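Local coordinates for hypothetical protein (Pseudomonas aeruginosa, PDB 2H9F) that probably isomerises methylaconitate and belongs to the PrpF family, at residues D84-Y89 with R136-N141; G143-A148 with E178-S183; R286-A291 with G299-L304. All coordinates share one frame; numbering follows the deposited sequence.

Contact 1. Residues D84-Y89 with R136-N141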
ATOM      1  N   ASP A  84      -4.763  30.601  10.875  1.00 28.76           N
ATOM      2  CA  ASP A  84      -5.361  29.708  11.852  1.00 30.34           C
ATOM      3  C   ASP A  84      -4.437  28.587  12.303  1.00 29.62           C
ATOM      4  O   ASP A  84      -4.400  28.288  13.490  1.00 32.12           O
ATOM      5  CB  ASP A  84      -6.643  29.100  11.272  1.00 28.97           C
ATOM      6  CG  ASP A  84      -7.661  30.168  10.964  1.00 33.94           C
ATOM      7  OD1 ASP A  84      -8.031  30.901  11.919  1.00 30.66           O
ATOM      8  OD2 ASP A  84      -8.000  30.327   9.777  1.00 27.48           O
ATOM      9  N   VAL A  85      -3.744  27.938  11.366  1.00 27.80           N
ATOM     10  CA  VAL A  85      -2.910  26.791  11.702  1.00 28.46           C
ATOM     11  C   VAL A  85      -1.573  26.842  11.009  1.00 29.24           C
ATOM     12  O   VAL A  85      -1.467  27.346   9.898  1.00 29.81           O
ATOM     13  CB  VAL A  85      -3.610  25.472  11.338  1.00 31.59           C
ATOM     14  CG1 VAL A  85      -4.879  25.272  12.260  1.00 29.27           C
ATOM     15  CG2 VAL A  85      -3.945  25.415   9.822  1.00 27.71           C
ATOM     16  N   ASP A  86      -0.543  26.331  11.677  1.00 30.09           N
ATOM     17  CA  ASP A  86       0.705  25.991  11.016  1.00 29.30           C
ATOM     18  C   ASP A  86       0.658  24.534  10.583  1.00 30.81           C
ATOM     19  O   ASP A  86       0.255  23.662  11.346  1.00 32.35           O
ATOM     20  CB  ASP A  86       1.899  26.203  11.934  1.00 30.52           C
ATOM     21  CG  ASP A  86       2.140  27.640  12.257  1.00 31.63           C
ATOM     22  OD1 ASP A  86       1.569  28.508  11.564  1.00 38.94           O
ATOM     23  OD2 ASP A  86       2.905  27.927  13.213  1.00 42.96           O
ATOM     24  N   TYR A  87       1.115  24.284   9.363  1.00 31.83           N
ATOM     25  CA  TYR A  87       1.013  23.006   8.699  1.00 30.91           C
ATOM     26  C   TYR A  87       2.391  22.570   8.289  1.00 32.01           C
ATOM     27  O   TYR A  87       3.073  23.234   7.528  1.00 33.95           O
ATOM     28  CB  TYR A  87       0.073  23.154   7.505  1.00 34.43           C
ATOM     29  CG  TYR A  87       0.191  22.142   6.399  1.00 32.73           C
ATOM     30  CD1 TYR A  87       0.269  20.803   6.670  1.00 31.75           C
ATOM     31  CD2 TYR A  87       0.185  22.537   5.069  1.00 33.50           C
ATOM     32  CE1 TYR A  87       0.348  19.883   5.643  1.00 32.22           C
ATOM     33  CE2 TYR A  87       0.289  21.621   4.029  1.00 29.50           C
ATOM     34  CZ  TYR A  87       0.376  20.297   4.323  1.00 32.71           C
ATOM     35  OH  TYR A  87       0.456  19.350   3.316  1.00 36.45           O
ATOM     36  N   LEU A  88       2.814  21.451   8.855  1.00 31.83           N
ATOM     37  CA  LEU A  88       4.126  20.878   8.614  1.00 32.80           C
ATOM     38  C   LEU A  88       3.946  19.480   8.047  1.00 34.37           C
ATOM     39  O   LEU A  88       3.190  18.693   8.597  1.00 32.38           O
ATOM     40  CB  LEU A  88       4.880  20.804   9.939  1.00 36.27           C
ATOM     41  CG  LEU A  88       6.393  20.981   9.967  1.00 39.72           C
ATOM     42  CD1 LEU A  88       6.852  22.247   9.280  1.00 40.51           C
ATOM     43  CD2 LEU A  88       6.853  20.935  11.439  1.00 38.29           C
ATOM     44  N   TYR A  89       4.658  19.166   6.967  1.00 33.88           N
ATOM     45  CA  TYR A  89       4.512  17.907   6.271  1.00 33.91           C
ATOM     46  C   TYR A  89       5.878  17.199   6.181  1.00 33.92           C
ATOM     47  O   TYR A  89       6.903  17.811   5.838  1.00 33.16           O
ATOM     48  CB  TYR A  89       3.881  18.208   4.925  1.00 39.99           C
ATOM     49  CG  TYR A  89       4.302  17.324   3.819  1.00 43.88           C
ATOM     50  CD1 TYR A  89       3.964  15.977   3.818  1.00 47.66           C
ATOM     51  CD2 TYR A  89       5.027  17.829   2.749  1.00 46.23           C
ATOM     52  CE1 TYR A  89       4.358  15.138   2.768  1.00 49.84           C
ATOM     53  CE2 TYR A  89       5.436  17.011   1.706  1.00 45.93           C
ATOM     54  CZ  TYR A  89       5.101  15.669   1.717  1.00 51.18           C
ATOM     55  OH  TYR A  89       5.496  14.859   0.667  1.00 55.93           O
ATOM     56  N   ARG A 136      -7.276  29.393   7.254  1.00 27.17           N
ATOM     57  CA  ARG A 136      -6.063  30.059   6.794  1.00 26.80           C
ATOM     58  C   ARG A 136      -4.818  29.283   7.251  1.00 30.49           C
ATOM     59  O   ARG A 136      -4.468  29.300   8.440  1.00 30.80           O
ATOM     60  CB  ARG A 136      -6.030  31.474   7.349  1.00 27.61           C
ATOM     61  CG  ARG A 136      -7.278  32.314   6.975  1.00 26.37           C
ATOM     62  CD  ARG A 136      -7.358  33.600   7.818  1.00 26.79           C
ATOM     63  NE  ARG A 136      -7.554  33.292   9.235  1.00 28.43           N
ATOM     64  CZ  ARG A 136      -7.409  34.151  10.237  1.00 31.96           C
ATOM     65  NH1 ARG A 136      -7.083  35.414  10.020  1.00 32.14           N
ATOM     66  NH2 ARG A 136      -7.605  33.744  11.478  1.00 33.79           N
ATOM     67  N   ILE A 137      -4.139  28.627   6.295  1.00 31.02           N
ATOM     68  CA  ILE A 137      -3.047  27.682   6.582  1.00 28.71           C
ATOM     69  C   ILE A 137      -1.714  28.329   6.301  1.00 30.49           C
ATOM     70  O   ILE A 137      -1.506  28.885   5.224  1.00 32.06           O
ATOM     71  CB  ILE A 137      -3.158  26.417   5.733  1.00 29.05           C
ATOM     72  CG1 ILE A 137      -4.520  25.752   5.959  1.00 29.25           C
ATOM     73  CG2 ILE A 137      -1.988  25.449   6.058  1.00 29.06           C
ATOM     74  CD1 ILE A 137      -4.948  24.726   4.880  1.00 24.80           C
ATOM     75  N   TRP A 138      -0.826  28.323   7.290  1.00 30.50           N
ATOM     76  CA  TRP A 138       0.558  28.714   7.068  1.00 30.19           C
ATOM     77  C   TRP A 138       1.326  27.444   6.772  1.00 32.87           C
ATOM     78  O   TRP A 138       1.482  26.623   7.646  1.00 31.29           O
ATOM     79  CB  TRP A 138       1.111  29.352   8.301  1.00 30.81           C
ATOM     80  CG  TRP A 138       2.507  29.794   8.176  1.00 37.06           C
ATOM     81  CD1 TRP A 138       3.573  29.340   8.892  1.00 38.90           C
ATOM     82  CD2 TRP A 138       3.008  30.821   7.315  1.00 35.49           C
ATOM     83  NE1 TRP A 138       4.705  30.009   8.525  1.00 39.73           N
ATOM     84  CE2 TRP A 138       4.388  30.931   7.563  1.00 42.26           C
ATOM     85  CE3 TRP A 138       2.423  31.658   6.368  1.00 38.03           C
ATOM     86  CZ2 TRP A 138       5.205  31.850   6.887  1.00 40.01           C
ATOM     87  CZ3 TRP A 138       3.233  32.566   5.694  1.00 39.38           C
ATOM     88  CH2 TRP A 138       4.611  32.656   5.963  1.00 39.80           C
ATOM     89  N   GLN A 139       1.721  27.265   5.515  1.00 35.12           N
ATOM     90  CA  GLN A 139       2.531  26.138   5.093  1.00 36.13           C
ATOM     91  C   GLN A 139       3.896  26.454   5.674  1.00 36.84           C
ATOM     92  O   GLN A 139       4.623  27.305   5.184  1.00 34.22           O
ATOM     93  CB  GLN A 139       2.542  26.009   3.565  1.00 36.64           C
ATOM     94  CG  GLN A 139       2.615  24.607   3.035  1.00 44.77           C
ATOM     95  CD  GLN A 139       3.825  23.870   3.581  1.00 54.37           C
ATOM     96  OE1 GLN A 139       4.926  24.420   3.553  1.00 59.45           O
ATOM     97  NE2 GLN A 139       3.631  22.613   4.082  1.00 53.00           N
ATOM     98  N   ALA A 140       4.201  25.757   6.770  1.00 40.76           N
ATOM     99  CA  ALA A 140       5.408  25.992   7.569  1.00 43.01           C
ATOM    100  C   ALA A 140       6.685  25.466   6.888  1.00 44.02           C
ATOM    101  O   ALA A 140       7.757  25.987   7.142  1.00 41.83           O
ATOM    102  CB  ALA A 140       5.240  25.385   8.980  1.00 39.77           C
ATOM    103  N   ASN A 141       6.558  24.470   6.004  1.00 44.64           N
ATOM    104  CA  ASN A 141       7.733  23.932   5.275  1.00 46.90           C
ATOM    105  C   ASN A 141       8.314  24.962   4.370  1.00 47.57           C
ATOM    106  O   ASN A 141       9.508  25.204   4.427  1.00 51.42           O
ATOM    107  CB  ASN A 141       7.404  22.649   4.470  1.00 46.99           C
ATOM    108  CG  ASN A 141       6.774  21.524   5.367  1.00 50.21           C
ATOM    109  OD1 ASN A 141       5.580  21.568   5.662  1.00 51.97           O
ATOM    110  ND2 ASN A 141       7.586  20.565   5.812  1.00 40.63           N
TER

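Contact 2. Residues G143-A148 with E178-S183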
ATOM      1  N   GLY A 143       6.833  28.428   3.960  1.00 43.00           N
ATOM      2  CA  GLY A 143       6.537  29.842   4.329  1.00 40.95           C
ATOM      3  C   GLY A 143       5.526  30.568   3.430  1.00 38.76           C
ATOM      4  O   GLY A 143       5.741  31.689   3.025  1.00 37.69           O
ATOM      5  N   LYS A 144       4.393  29.925   3.159  1.00 34.52           N
ATOM      6  CA  LYS A 144       3.386  30.419   2.219  1.00 32.52           C
ATOM      7  C   LYS A 144       1.988  30.145   2.762  1.00 29.61           C
ATOM      8  O   LYS A 144       1.784  29.191   3.477  1.00 28.80           O
ATOM      9  CB  LYS A 144       3.526  29.658   0.896  1.00 32.70           C
ATOM     10  CG  LYS A 144       4.817  29.931   0.104  1.00 35.03           C
ATOM     11  CD  LYS A 144       4.766  31.279  -0.553  1.00 37.37           C
ATOM     12  CE  LYS A 144       5.678  31.349  -1.767  1.00 40.77           C
ATOM     13  NZ  LYS A 144       5.730  32.774  -2.250  1.00 42.07           N
ATOM     14  N   THR A 145       1.025  30.960   2.368  1.00 29.34           N
ATOM     15  CA  THR A 145      -0.359  30.832   2.783  1.00 28.28           C
ATOM     16  C   THR A 145      -1.151  30.003   1.793  1.00 28.98           C
ATOM     17  O   THR A 145      -1.039  30.148   0.559  1.00 30.48           O
ATOM     18  CB  THR A 145      -0.983  32.220   2.891  1.00 30.86           C
ATOM     19  OG1 THR A 145      -0.231  32.967   3.852  1.00 30.04           O
ATOM     20  CG2 THR A 145      -2.482  32.162   3.302  1.00 25.49           C
ATOM     21  N   ILE A 146      -1.972  29.129   2.354  1.00 29.20           N
ATOM     22  CA  ILE A 146      -2.960  28.392   1.635  1.00 26.33           C
ATOM     23  C   ILE A 146      -4.289  28.665   2.363  1.00 29.57           C
ATOM     24  O   ILE A 146      -4.347  28.606   3.592  1.00 29.48           O
ATOM     25  CB  ILE A 146      -2.706  26.864   1.659  1.00 29.64           C
ATOM     26  CG1 ILE A 146      -1.290  26.521   1.208  1.00 28.99           C
ATOM     27  CG2 ILE A 146      -3.754  26.118   0.805  1.00 22.75           C
ATOM     28  CD1 ILE A 146      -0.933  25.038   1.437  1.00 28.33           C
ATOM     29  N   ILE A 147      -5.333  28.984   1.599  1.00 26.63           N
ATOM     30  CA  ILE A 147      -6.666  29.170   2.131  1.00 28.57           C
ATOM     31  C   ILE A 147      -7.440  27.977   1.641  1.00 27.36           C
ATOM     32  O   ILE A 147      -7.434  27.695   0.451  1.00 29.95           O
ATOM     33  CB  ILE A 147      -7.374  30.435   1.578  1.00 27.79           C
ATOM     34  CG1 ILE A 147      -6.490  31.667   1.740  1.00 31.47           C
ATOM     35  CG2 ILE A 147      -8.725  30.617   2.275  1.00 29.29           C
ATOM     36  CD1 ILE A 147      -6.075  31.950   3.130  1.00 30.33           C
ATOM     37  N   ALA A 148      -8.034  27.259   2.581  1.00 27.05           N
ATOM     38  CA  ALA A 148      -8.883  26.123   2.307  1.00 25.51           C
ATOM     39  C   ALA A 148     -10.314  26.505   2.699  1.00 25.81           C
ATOM     40  O   ALA A 148     -10.607  26.825   3.857  1.00 30.09           O
ATOM     41  CB  ALA A 148      -8.395  24.893   3.084  1.00 24.87           C
ATOM     42  N   GLU A 178      -6.901  27.905  -2.271  1.00 31.18           N
ATOM     43  CA  GLU A 178      -6.224  29.037  -2.886  1.00 33.22           C
ATOM     44  C   GLU A 178      -4.803  29.114  -2.354  1.00 32.04           C
ATOM     45  O   GLU A 178      -4.605  29.306  -1.168  1.00 29.24           O
ATOM     46  CB  GLU A 178      -6.886  30.398  -2.568  1.00 30.97           C
ATOM     47  CG  GLU A 178      -8.364  30.420  -2.665  1.00 40.40           C
ATOM     48  CD  GLU A 178      -8.955  31.838  -2.582  1.00 40.65           C
ATOM     49  OE1 GLU A 178      -8.315  32.754  -2.049  1.00 52.61           O
ATOM     50  OE2 GLU A 178     -10.081  32.016  -3.083  1.00 61.22           O
ATOM     51  N   PHE A 179      -3.839  28.984  -3.256  1.00 29.58           N
ATOM     52  CA  PHE A 179      -2.444  29.136  -2.929  1.00 30.79           C
ATOM     53  C   PHE A 179      -2.053  30.564  -3.241  1.00 31.47           C
ATOM     54  O   PHE A 179      -2.031  30.982  -4.400  1.00 31.28           O
ATOM     55  CB  PHE A 179      -1.624  28.142  -3.736  1.00 30.93           C
ATOM     56  CG  PHE A 179      -1.889  26.715  -3.369  1.00 30.84           C
ATOM     57  CD1 PHE A 179      -2.981  26.053  -3.882  1.00 30.90           C
ATOM     58  CD2 PHE A 179      -1.074  26.046  -2.475  1.00 32.79           C
ATOM     59  CE1 PHE A 179      -3.251  24.734  -3.543  1.00 35.86           C
ATOM     60  CE2 PHE A 179      -1.329  24.708  -2.129  1.00 32.60           C
ATOM     61  CZ  PHE A 179      -2.426  24.066  -2.669  1.00 32.72           C
ATOM     62  N   LEU A 180      -1.764  31.330  -2.200  1.00 34.27           N
ATOM     63  CA  LEU A 180      -1.445  32.727  -2.361  1.00 34.71           C
ATOM     64  C   LEU A 180       0.015  32.905  -2.751  1.00 36.63           C
ATOM     65  O   LEU A 180       0.905  32.244  -2.209  1.00 35.13           O
ATOM     66  CB  LEU A 180      -1.729  33.501  -1.076  1.00 34.84           C
ATOM     67  CG  LEU A 180      -3.169  33.402  -0.555  1.00 35.12           C
ATOM     68  CD1 LEU A 180      -3.413  34.456   0.558  1.00 26.89           C
ATOM     69  CD2 LEU A 180      -4.214  33.585  -1.633  1.00 30.10           C
ATOM     70  N   ASP A 181       0.250  33.807  -3.698  1.00 38.01           N
ATOM     71  CA  ASP A 181       1.609  34.175  -4.137  1.00 42.31           C
ATOM     72  C   ASP A 181       2.476  32.946  -4.348  1.00 42.41           C
ATOM     73  O   ASP A 181       3.529  32.830  -3.757  1.00 38.85           O
ATOM     74  CB  ASP A 181       2.277  35.162  -3.153  1.00 42.60           C
ATOM     75  CG  ASP A 181       1.453  36.481  -2.962  1.00 52.44           C
ATOM     76  OD1 ASP A 181       0.919  37.069  -3.959  1.00 52.30           O
ATOM     77  OD2 ASP A 181       1.334  36.925  -1.785  1.00 56.25           O
ATOM     78  N   PRO A 182       2.024  32.028  -5.209  1.00 43.66           N
ATOM     79  CA  PRO A 182       2.704  30.762  -5.457  1.00 48.96           C
ATOM     80  C   PRO A 182       4.059  30.914  -6.163  1.00 52.26           C
ATOM     81  O   PRO A 182       4.270  31.876  -6.905  1.00 51.80           O
ATOM     82  CB  PRO A 182       1.693  30.004  -6.347  1.00 47.53           C
ATOM     83  CG  PRO A 182       0.934  31.062  -7.045  1.00 44.52           C
ATOM     84  CD  PRO A 182       0.822  32.176  -6.053  1.00 44.81           C
ATOM     85  N   SER A 183       4.961  29.957  -5.927  1.00 58.63           N
ATOM     86  CA  SER A 183       6.352  30.005  -6.463  1.00 60.71           C
ATOM     87  C   SER A 183       6.954  28.620  -6.794  1.00 63.98           C
ATOM     88  O   SER A 183       8.081  28.541  -7.324  1.00 67.08           O
ATOM     89  CB  SER A 183       7.282  30.722  -5.469  1.00 62.45           C
ATOM     90  OG  SER A 183       7.140  32.124  -5.589  1.00 61.71           O
TER
HETATM   91  O   HOH W   1       1.823  32.975   0.354  1.00 34.23           O
HETATM   92  O   HOH W   2       0.772  29.572  -1.480  1.00 38.67           O

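Contact 3. Residues R286-A291 with G299-L304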
ATOM      1  N   ARG A 286     -16.332  22.606 -27.543  1.00 43.37           N
ATOM      2  CA  ARG A 286     -16.901  21.793 -28.563  1.00 42.97           C
ATOM      3  C   ARG A 286     -17.351  20.585 -27.797  1.00 40.92           C
ATOM      4  O   ARG A 286     -16.655  20.120 -26.903  1.00 36.12           O
ATOM      5  CB  ARG A 286     -15.804  21.351 -29.507  1.00 45.95           C
ATOM      6  CG  ARG A 286     -16.056  21.604 -30.956  1.00 54.90           C
ATOM      7  CD  ARG A 286     -14.764  22.006 -31.630  1.00 62.20           C
ATOM      8  NE  ARG A 286     -14.944  23.257 -32.371  1.00 71.32           N
ATOM      9  CZ  ARG A 286     -14.003  24.196 -32.502  1.00 75.36           C
ATOM     10  NH1 ARG A 286     -12.804  24.033 -31.940  1.00 74.56           N
ATOM     11  NH2 ARG A 286     -14.268  25.313 -33.186  1.00 75.65           N
ATOM     12  N   ASP A 287     -18.504  20.062 -28.152  1.00 33.22           N
ATOM     13  CA  ASP A 287     -18.928  18.797 -27.645  1.00 36.12           C
ATOM     14  C   ASP A 287     -17.970  17.708 -28.063  1.00 35.41           C
ATOM     15  O   ASP A 287     -17.492  17.688 -29.206  1.00 35.39           O
ATOM     16  CB  ASP A 287     -20.298  18.391 -28.247  1.00 29.00           C
ATOM     17  CG  ASP A 287     -21.414  19.359 -27.948  1.00 37.01           C
ATOM     18  OD1 ASP A 287     -21.227  20.333 -27.220  1.00 39.28           O
ATOM     19  OD2 ASP A 287     -22.524  19.122 -28.462  1.00 27.81           O
ATOM     20  N   TYR A 288     -17.748  16.765 -27.153  1.00 41.78           N
ATOM     21  CA  TYR A 288     -16.986  15.545 -27.457  1.00 42.52           C
ATOM     22  C   TYR A 288     -17.351  14.416 -26.521  1.00 44.36           C
ATOM     23  O   TYR A 288     -17.871  14.661 -25.438  1.00 43.90           O
ATOM     24  CB  TYR A 288     -15.491  15.804 -27.371  1.00 41.69           C
ATOM     25  CG  TYR A 288     -14.967  16.124 -25.994  1.00 38.36           C
ATOM     26  CD1 TYR A 288     -15.192  17.353 -25.411  1.00 34.97           C
ATOM     27  CD2 TYR A 288     -14.198  15.201 -25.289  1.00 41.59           C
ATOM     28  CE1 TYR A 288     -14.685  17.643 -24.131  1.00 42.52           C
ATOM     29  CE2 TYR A 288     -13.682  15.494 -24.027  1.00 35.00           C
ATOM     30  CZ  TYR A 288     -13.927  16.707 -23.458  1.00 35.37           C
ATOM     31  OH  TYR A 288     -13.427  16.981 -22.200  1.00 40.43           O
ATOM     32  N   ARG A 289     -17.081  13.193 -26.976  1.00 46.80           N
ATOM     33  CA  ARG A 289     -17.228  11.980 -26.182  1.00 48.92           C
ATOM     34  C   ARG A 289     -15.842  11.443 -25.801  1.00 52.16           C
ATOM     35  O   ARG A 289     -14.923  11.432 -26.609  1.00 55.61           O
ATOM     36  CB  ARG A 289     -17.998  10.937 -26.980  1.00 49.52           C
ATOM     37  CG  ARG A 289     -18.727   9.915 -26.149  1.00 48.74           C
ATOM     38  CD  ARG A 289     -19.505   8.965 -27.027  1.00 51.05           C
ATOM     39  NE  ARG A 289     -20.690   9.549 -27.674  1.00 53.18           N
ATOM     40  CZ  ARG A 289     -21.856   9.820 -27.071  1.00 59.30           C
ATOM     41  NH1 ARG A 289     -22.001   9.637 -25.762  1.00 62.18           N
ATOM     42  NH2 ARG A 289     -22.892  10.296 -27.775  1.00 58.57           N
ATOM     43  N   THR A 290     -15.690  10.998 -24.566  1.00 52.44           N
ATOM     44  CA  THR A 290     -14.496  10.252 -24.150  1.00 49.17           C
ATOM     45  C   THR A 290     -14.392   8.765 -24.712  1.00 50.08           C
ATOM     46  O   THR A 290     -15.369   8.189 -25.251  1.00 44.14           O
ATOM     47  CB  THR A 290     -14.471  10.222 -22.634  1.00 47.89           C
ATOM     48  OG1 THR A 290     -15.507   9.318 -22.241  1.00 40.21           O
ATOM     49  CG2 THR A 290     -14.733  11.659 -22.045  1.00 39.66           C
ATOM     50  N   ALA A 291     -13.184   8.176 -24.595  1.00 52.90           N
ATOM     51  CA  ALA A 291     -12.924   6.726 -24.839  1.00 52.04           C
ATOM     52  C   ALA A 291     -13.885   5.866 -24.008  1.00 53.63           C
ATOM     53  O   ALA A 291     -14.499   4.924 -24.546  1.00 54.68           O
ATOM     54  CB  ALA A 291     -11.443   6.352 -24.518  1.00 50.90           C
ATOM     55  N   GLY A 299     -21.353  23.726 -23.804  1.00 40.67           N
ATOM     56  CA  GLY A 299     -21.920  24.653 -22.819  1.00 40.82           C
ATOM     57  C   GLY A 299     -21.426  24.422 -21.397  1.00 41.18           C
ATOM     58  O   GLY A 299     -21.527  25.303 -20.544  1.00 42.33           O
ATOM     59  N   ASP A 300     -20.886  23.239 -21.149  1.00 38.34           N
ATOM     60  CA  ASP A 300     -20.455  22.870 -19.836  1.00 39.34           C
ATOM     61  C   ASP A 300     -19.022  23.289 -19.567  1.00 36.95           C
ATOM     62  O   ASP A 300     -18.570  23.171 -18.462  1.00 39.21           O
ATOM     63  CB  ASP A 300     -20.499  21.354 -19.680  1.00 39.29           C
ATOM     64  CG  ASP A 300     -21.913  20.783 -19.694  1.00 41.05           C
ATOM     65  OD1 ASP A 300     -22.895  21.544 -19.512  1.00 40.51           O
ATOM     66  OD2 ASP A 300     -21.987  19.532 -19.848  1.00 43.84           O
ATOM     67  N   ILE A 301     -18.282  23.678 -20.599  1.00 38.43           N
ATOM     68  CA  ILE A 301     -16.869  23.985 -20.449  1.00 35.90           C
ATOM     69  C   ILE A 301     -16.571  25.339 -21.069  1.00 36.00           C
ATOM     70  O   ILE A 301     -17.330  25.826 -21.889  1.00 36.05           O
ATOM     71  CB  ILE A 301     -15.944  22.897 -21.087  1.00 37.24           C
ATOM     72  CG1 ILE A 301     -16.368  22.558 -22.526  1.00 36.99           C
ATOM     73  CG2 ILE A 301     -15.918  21.604 -20.227  1.00 34.88           C
ATOM     74  CD1 ILE A 301     -15.306  21.825 -23.319  1.00 35.43           C
ATOM     75  N   ASP A 302     -15.438  25.912 -20.685  1.00 34.77           N
ATOM     76  CA  ASP A 302     -14.966  27.176 -21.217  1.00 34.24           C
ATOM     77  C   ASP A 302     -13.975  26.992 -22.364  1.00 35.54           C
ATOM     78  O   ASP A 302     -13.854  27.862 -23.219  1.00 36.44           O
ATOM     79  CB  ASP A 302     -14.324  27.994 -20.100  1.00 34.01           C
ATOM     80  CG  ASP A 302     -15.310  28.403 -19.013  1.00 36.96           C
ATOM     81  OD1 ASP A 302     -16.251  29.195 -19.301  1.00 42.62           O
ATOM     82  OD2 ASP A 302     -15.161  27.948 -17.854  1.00 35.84           O
ATOM     83  N   LEU A 303     -13.237  25.881 -22.378  1.00 33.48           N
ATOM     84  CA  LEU A 303     -12.316  25.595 -23.451  1.00 33.30           C
ATOM     85  C   LEU A 303     -11.908  24.124 -23.407  1.00 35.92           C
ATOM     86  O   LEU A 303     -12.222  23.404 -22.463  1.00 34.42           O
ATOM     87  CB  LEU A 303     -11.071  26.437 -23.310  1.00 34.62           C
ATOM     88  CG  LEU A 303     -10.123  26.151 -22.151  1.00 37.08           C
ATOM     89  CD1 LEU A 303      -8.798  26.836 -22.445  1.00 30.34           C
ATOM     90  CD2 LEU A 303     -10.697  26.544 -20.755  1.00 33.19           C
ATOM     91  N   LEU A 304     -11.208  23.695 -24.445  1.00 34.57           N
ATOM     92  CA  LEU A 304     -10.641  22.349 -24.501  1.00 33.44           C
ATOM     93  C   LEU A 304      -9.151  22.522 -24.353  1.00 32.48           C
ATOM     94  O   LEU A 304      -8.610  23.446 -24.916  1.00 32.07           O
ATOM     95  CB  LEU A 304     -10.874  21.723 -25.857  1.00 34.63           C
ATOM     96  CG  LEU A 304     -12.352  21.418 -26.222  1.00 31.51           C
ATOM     97  CD1 LEU A 304     -12.494  21.315 -27.751  1.00 36.46           C
ATOM     98  CD2 LEU A 304     -12.757  20.156 -25.496  1.00 34.31           C
TER

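Contact 1. Residues D84-Y89 with R136-N141
D84 and R136 close one end of this parallel strand pairing with a side-on, two-nitrogen salt bridge: NH2 of R136 reaches OD1 of D84 at 2.9 Å, NE of R136 reaches OD2 of D84 at 3.0 Å. A bend at chi3 (-65°) of R136 sets both oxygens near the guanidinium plane, yet the nitrogens come from above the carboxylate, the planes 56° apart. OD2 keeps its anti lone pair for the backbone N of R136, 2.8 Å away, and thus has two donors. The forked aspartate suits this place by answering a backbone N-H and an arginine. R136 O takes D84 N at 2.8 Å and, more weakly, V85 N; the pattern then runs W138 N to V85 O, Y87 N to W138 O and A140 N to Y87 O. N141 continues it beyond the end of strand 131-139: OD1 takes Y89 N at 2.9 Å and NE2 of Q139 at 2.7 Å, while ND2 gives a weak bond to Y89 O and a hydrogen bond to W101 O. Q139 NE2 also lies over a face of the Y87 ring, whose OH is bonded to C105 O. CB of Y87 packs on CG2 of I137 at 3.4 Å, toward helix 106-118. D86 OD1 is bonded to S78 OG. Polar side chains thus extend the pairing at both ends, and the aspartate, among several donors, probably stays ionised.

Contact 2. Residues G143-A148 with E178-S183
T145 O has two donors: L180 N, 3.1 Å away across the strands, and a water (water 2) at 2.8 Å. Water 2 also donates to L180 O, and L180 O receives a second water (water 1), which in turn accepts from T145 N. Two waters therefore stand where the antiparallel strands part and direct pairing ends. Further in, I147 and E178 form a hydrogen-bonded pair, I147 N to E178 O at 2.9 Å and E178 N to I147 O at 2.8 Å. I146 and F179 form the non-hydrogen-bonded pair beside it. Their side chains lie side by side: CG2 of I146 makes a CH-pi contact over the F179 ring, 4.2 Å from its centroid, and CD1 of I146 touches CE2 of F179 at 3.6 Å. Branched isoleucine suits the strand and offers two arms to one flat ring. On the other face, CG2 of T145 meets CD1 of L180. K144, long enough to span the widening gap and bent at chi2 (-74°), sets NZ 2.7 Å from D181 O, nearly in line with that carbonyl. Strand 144-153 has strand 131-139 along its other edge, and strand 175-180 pairs onward with strand 369-386.

Contact 3. Residues R286-A291 with G299-L304
Y288 and L304 meet where a small beta hairpin, strands 288-289 and 295-296, folds against the beginning of strand 303-309. The contact is apolar, and no hydrogen bond joins the two segments. CD2 of L304 comes to 3.4 Å from CE1 of Y288, approaching the ring obliquely, with the two side chains running past one another head to tail. CD1 of I301 stands at the ring's edge, 4.3 Å from the same CE1, so two aliphatic branches converge on one corner of the tyrosine. The other branch of L304, CD1, rests on CB of R286; a forked leucine fits because it can serve the arginine's alkyl root and the aromatic ring together. Y288, I301 and L304 all have their CB directed toward the opposing segment. The ring of Y288 is brought in by a chi1 of 66°, which sets CG between the backbone N and carbonyl carbon.

In the next shell, Y288 OH is hydrogen-bonded to H352 O, which gives the tyrosine a polar anchor at the far end of a ring otherwise used for packing, and R306 makes a cation-pi contact with that ring. Backbone bonds hold both sides in place: Y288 pairs with V296 in the hairpin, and L304 with A283 of strand 278-283. T234 touches both Y288 and L304. The contact also buries R286 N, for which the model contains no hydrogen-bonding partner; its nearest neighbour in L304 is the methyl CD1, at 4.1 Å.

How the contacts relate
Contacts 1 and 2 are neighbours, whereas contact 3 lies far off, its centre about 37 Å from that of contact 1 and on the opposite side of the chain's centre. Strands 131-139 and 144-153 join the first two: they follow one another in the chain and pair antiparallel, with G143 and K144 facing Q139 in a G1 beta bulge at the turn. Contact 1 is parallel, partly buried and rich in side-chain bonds; contact 2 is antiparallel and more exposed, and lets waters into its fraying end. Contact 3, buried and without cross-bonds, packs a hairpin by aliphatic and aromatic groups instead of extending a strand pairing.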